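Local coordinates for protein Two-component system response regulator (Bacteroides fragilis, PDB 2QR3) that probably regulates transcription in response to phosphorylation of its N-terminal receiver domain, the part in this chain, at residues 51-56 / 83-88. Residues are numbered along the deposited sequence; the frame is centred on the assembly and turned at random.
Sequences VLLDMN and VVLFTA
Residues 51-54 of strand 48-54 pair in parallel with strand 83-88 in the buried middle of the sheet, and four backbone hydrogen bonds join the two segments. Val84 N donates to Val51 O at 2.8 Å and Leu53 N to Val84 O at 2.8 Å. Further on, Phe86 N donates to Leu53 O, and Met55 N, just past the end of its strand, still bonds Phe86 O at 2.9 Å.

On one side of the sheet Leu52 meets Phe86. Its CD2 lies over a face of the ring, 4.0 Å from the centroid and displaced toward the rim, a CH-pi contact, while CD1 touches Val84 CG1 at 3.9 Å. Leu116 of helix 113-124 packs against Leu52 here, and Trp111 meets the Phe86 ring. The other side carries Leu53, whose CD2 lies alongside Leu85 CD2 at 4.0 Å and whose CB touches Val83 CG1, under helix 67-77.

This is the centre of the CheY-like receiver fold, a five-stranded parallel sheet of order 2-1-3-4-5, with helix 67-77 in the crossover linking these two strands. Asp54, the predicted phosphoacceptor, unmodified here, sits at the C-terminal end of its strand. Its OD1 accepts from Asn56 N at 2.8 Å, closing an Asx turn, and its OD2 takes the N-H of Asp11, beside Asp10.

Met55 starts out with CG anti to its backbone N (chi1 -158°), then bends, bringing CG to 3.6 Å from Thr87 OG1 and SD against Leu85 CD1. A water donating to Asn56 OD1 and accepting from Ala88 N links the two segments just beyond their last direct backbone bond, while Asn56 ND2 bonds Glu66 and Asp91.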
ATOM      1  N   VAL A  51      -1.066  -1.495   4.078  1.00 14.81           N
ATOM      2  CA  VAL A  51      -1.049  -0.251   3.315  1.00 14.25           C
ATOM      3  C   VAL A  51      -0.538  -0.633   1.938  1.00 13.85           C
ATOM      4  O   VAL A  51       0.485  -1.338   1.828  1.00 15.45           O
ATOM      5  CB  VAL A  51      -0.077   0.799   3.922  1.00 14.26           C
ATOM      6  CG1 VAL A  51      -0.055   2.099   3.064  1.00 14.48           C
ATOM      7  CG2 VAL A  51      -0.506   1.175   5.353  1.00 15.17           C
ATOM      8  N   LEU A  52      -1.226  -0.188   0.889  1.00 13.16           N
ATOM      9  CA  LEU A  52      -0.705  -0.308  -0.489  1.00 14.08           C
ATOM     10  C   LEU A  52      -0.138   1.062  -0.853  1.00 13.97           C
ATOM     11  O   LEU A  52      -0.894   2.059  -0.911  1.00 13.92           O
ATOM     12  CB  LEU A  52      -1.829  -0.699  -1.481  1.00 14.15           C
ATOM     13  CG  LEU A  52      -1.395  -0.843  -2.965  1.00 13.42           C
ATOM     14  CD1 LEU A  52      -0.282  -1.922  -3.100  1.00 12.03           C
ATOM     15  CD2 LEU A  52      -2.627  -1.219  -3.815  1.00 15.69           C
ATOM     16  N   LEU A  53       1.176   1.117  -1.065  1.00 14.12           N
ATOM     17  CA  LEU A  53       1.912   2.381  -1.217  1.00 15.18           C
ATOM     18  C   LEU A  53       2.553   2.563  -2.612  1.00 15.59           C
ATOM     19  O   LEU A  53       3.458   1.806  -3.023  1.00 15.37           O
ATOM     20  CB  LEU A  53       3.006   2.507  -0.138  1.00 14.81           C
ATOM     21  CG  LEU A  53       3.942   3.731  -0.165  1.00 14.26           C
ATOM     22  CD1 LEU A  53       3.166   5.033   0.109  1.00 16.80           C
ATOM     23  CD2 LEU A  53       5.063   3.507   0.880  1.00 16.35           C
ATOM     24  N   ASP A  54       2.123   3.630  -3.293  1.00 15.94           N
ATOM     25  CA  ASP A  54       2.671   4.074  -4.588  1.00 17.75           C
ATOM     26  C   ASP A  54       4.184   4.307  -4.471  1.00 17.59           C
ATOM     27  O   ASP A  54       4.644   5.067  -3.632  1.00 16.77           O
ATOM     28  CB  ASP A  54       1.920   5.387  -4.954  1.00 17.33           C
ATOM     29  CG  ASP A  54       2.376   6.063  -6.263  1.00 23.50           C
ATOM     30  OD1 ASP A  54       3.253   5.576  -7.017  1.00 22.64           O
ATOM     31  OD2 ASP A  54       1.783   7.148  -6.518  1.00 24.83           O
ATOM     32  N   MET A  55       4.941   3.648  -5.346  1.00 19.03           N
ATOM     33  CA  MET A  55       6.397   3.718  -5.367  1.00 22.38           C
ATOM     34  C   MET A  55       6.824   5.174  -5.575  1.00 24.08           C
ATOM     35  O   MET A  55       7.913   5.587  -5.145  1.00 25.23           O
ATOM     36  CB  MET A  55       6.866   2.846  -6.534  1.00 21.60           C
ATOM     37  CG  MET A  55       8.268   2.289  -6.569  1.00 25.75           C
ATOM     38  SD  MET A  55       8.821   1.157  -5.240  1.00 23.31           S
ATOM     39  CE  MET A  55       9.704   2.537  -4.524  1.00 18.98           C
ATOM     40  N   ASN A  56       5.967   5.946  -6.234  1.00 24.04           N
ATOM     41  CA  ASN A  56       6.295   7.324  -6.607  1.00 26.38           C
ATOM     42  C   ASN A  56       5.520   8.344  -5.794  1.00 26.46           C
ATOM     43  O   ASN A  56       5.422   9.521  -6.177  1.00 27.74           O
ATOM     44  CB  ASN A  56       6.009   7.542  -8.094  1.00 26.68           C
ATOM     45  CG  ASN A  56       6.780   6.594  -8.987  1.00 29.01           C
ATOM     46  OD1 ASN A  56       6.190   5.933  -9.854  1.00 34.99           O
ATOM     47  ND2 ASN A  56       8.085   6.510  -8.791  1.00 31.78           N
ATOM     48  N   VAL A  83       3.436  -3.218   4.649  1.00 15.36           N
ATOM     49  CA  VAL A  83       3.372  -2.232   3.570  1.00 15.19           C
ATOM     50  C   VAL A  83       3.716  -2.935   2.278  1.00 15.45           C
ATOM     51  O   VAL A  83       4.791  -3.586   2.175  1.00 15.98           O
ATOM     52  CB  VAL A  83       4.378  -1.075   3.801  1.00 15.70           C
ATOM     53  CG1 VAL A  83       4.342  -0.119   2.577  1.00 16.92           C
ATOM     54  CG2 VAL A  83       4.033  -0.298   5.077  1.00 16.75           C
ATOM     55  N   VAL A  84       2.807  -2.848   1.309  1.00 14.84           N
ATOM     56  CA  VAL A  84       3.028  -3.450  -0.003  1.00 15.19           C
ATOM     57  C   VAL A  84       3.272  -2.288  -0.986  1.00 15.71           C
ATOM     58  O   VAL A  84       2.463  -1.386  -1.053  1.00 15.13           O
ATOM     59  CB  VAL A  84       1.791  -4.270  -0.440  1.00 15.23           C
ATOM     60  CG1 VAL A  84       1.975  -4.815  -1.891  1.00 15.64           C
ATOM     61  CG2 VAL A  84       1.560  -5.444   0.545  1.00 17.86           C
ATOM     62  N   LEU A  85       4.386  -2.315  -1.712  1.00 15.43           N
ATOM     63  CA  LEU A  85       4.702  -1.259  -2.701  1.00 15.77           C
ATOM     64  C   LEU A  85       3.960  -1.528  -4.011  1.00 15.83           C
ATOM     65  O   LEU A  85       3.825  -2.686  -4.426  1.00 15.73           O
ATOM     66  CB  LEU A  85       6.225  -1.225  -2.942  1.00 15.58           C
ATOM     67  CG  LEU A  85       7.002  -0.815  -1.679  1.00 19.57           C
ATOM     68  CD1 LEU A  85       8.477  -1.060  -1.924  1.00 18.98           C
ATOM     69  CD2 LEU A  85       6.733   0.686  -1.329  1.00 22.47           C
ATOM     70  N   PHE A  86       3.491  -0.454  -4.670  1.00 16.28           N
ATOM     71  CA  PHE A  86       2.740  -0.563  -5.925  1.00 16.59           C
ATOM     72  C   PHE A  86       3.662   0.126  -6.931  1.00 17.34           C
ATOM     73  O   PHE A  86       3.867   1.356  -6.851  1.00 17.27           O
ATOM     74  CB  PHE A  86       1.415   0.199  -5.780  1.00 17.74           C
ATOM     75  CG  PHE A  86       0.287  -0.290  -6.651  1.00 17.13           C
ATOM     76  CD1 PHE A  86       0.363  -1.458  -7.397  1.00 18.61           C
ATOM     77  CD2 PHE A  86      -0.928   0.412  -6.650  1.00 21.06           C
ATOM     78  CE1 PHE A  86      -0.720  -1.911  -8.181  1.00 18.54           C
ATOM     79  CE2 PHE A  86      -2.021  -0.040  -7.420  1.00 18.86           C
ATOM     80  CZ  PHE A  86      -1.916  -1.197  -8.182  1.00 19.65           C
ATOM     81  N   THR A  87       4.218  -0.654  -7.861  1.00 17.75           N
ATOM     82  CA  THR A  87       5.346  -0.177  -8.663  1.00 18.91           C
ATOM     83  C   THR A  87       5.125  -0.318 -10.175  1.00 19.09           C
ATOM     84  O   THR A  87       4.670  -1.348 -10.634  1.00 18.36           O
ATOM     85  CB  THR A  87       6.679  -0.882  -8.246  1.00 18.77           C
ATOM     86  OG1 THR A  87       7.771  -0.296  -8.970  1.00 20.48           O
ATOM     87  CG2 THR A  87       6.646  -2.358  -8.584  1.00 20.29           C
ATOM     88  N   ALA A  88       5.447   0.732 -10.936  1.00 20.21           N
ATOM     89  CA  ALA A  88       5.547   0.602 -12.388  1.00 22.19           C
ATOM     90  C   ALA A  88       6.697  -0.346 -12.742  1.00 23.10           C
ATOM     91  O   ALA A  88       7.657  -0.481 -11.973  1.00 21.84           O
ATOM     92  CB  ALA A  88       5.790   1.977 -13.021  1.00 21.60           C
TER
HETATM   93  O   HOH W   1       6.296   3.102  -9.852  1.00 23.67           O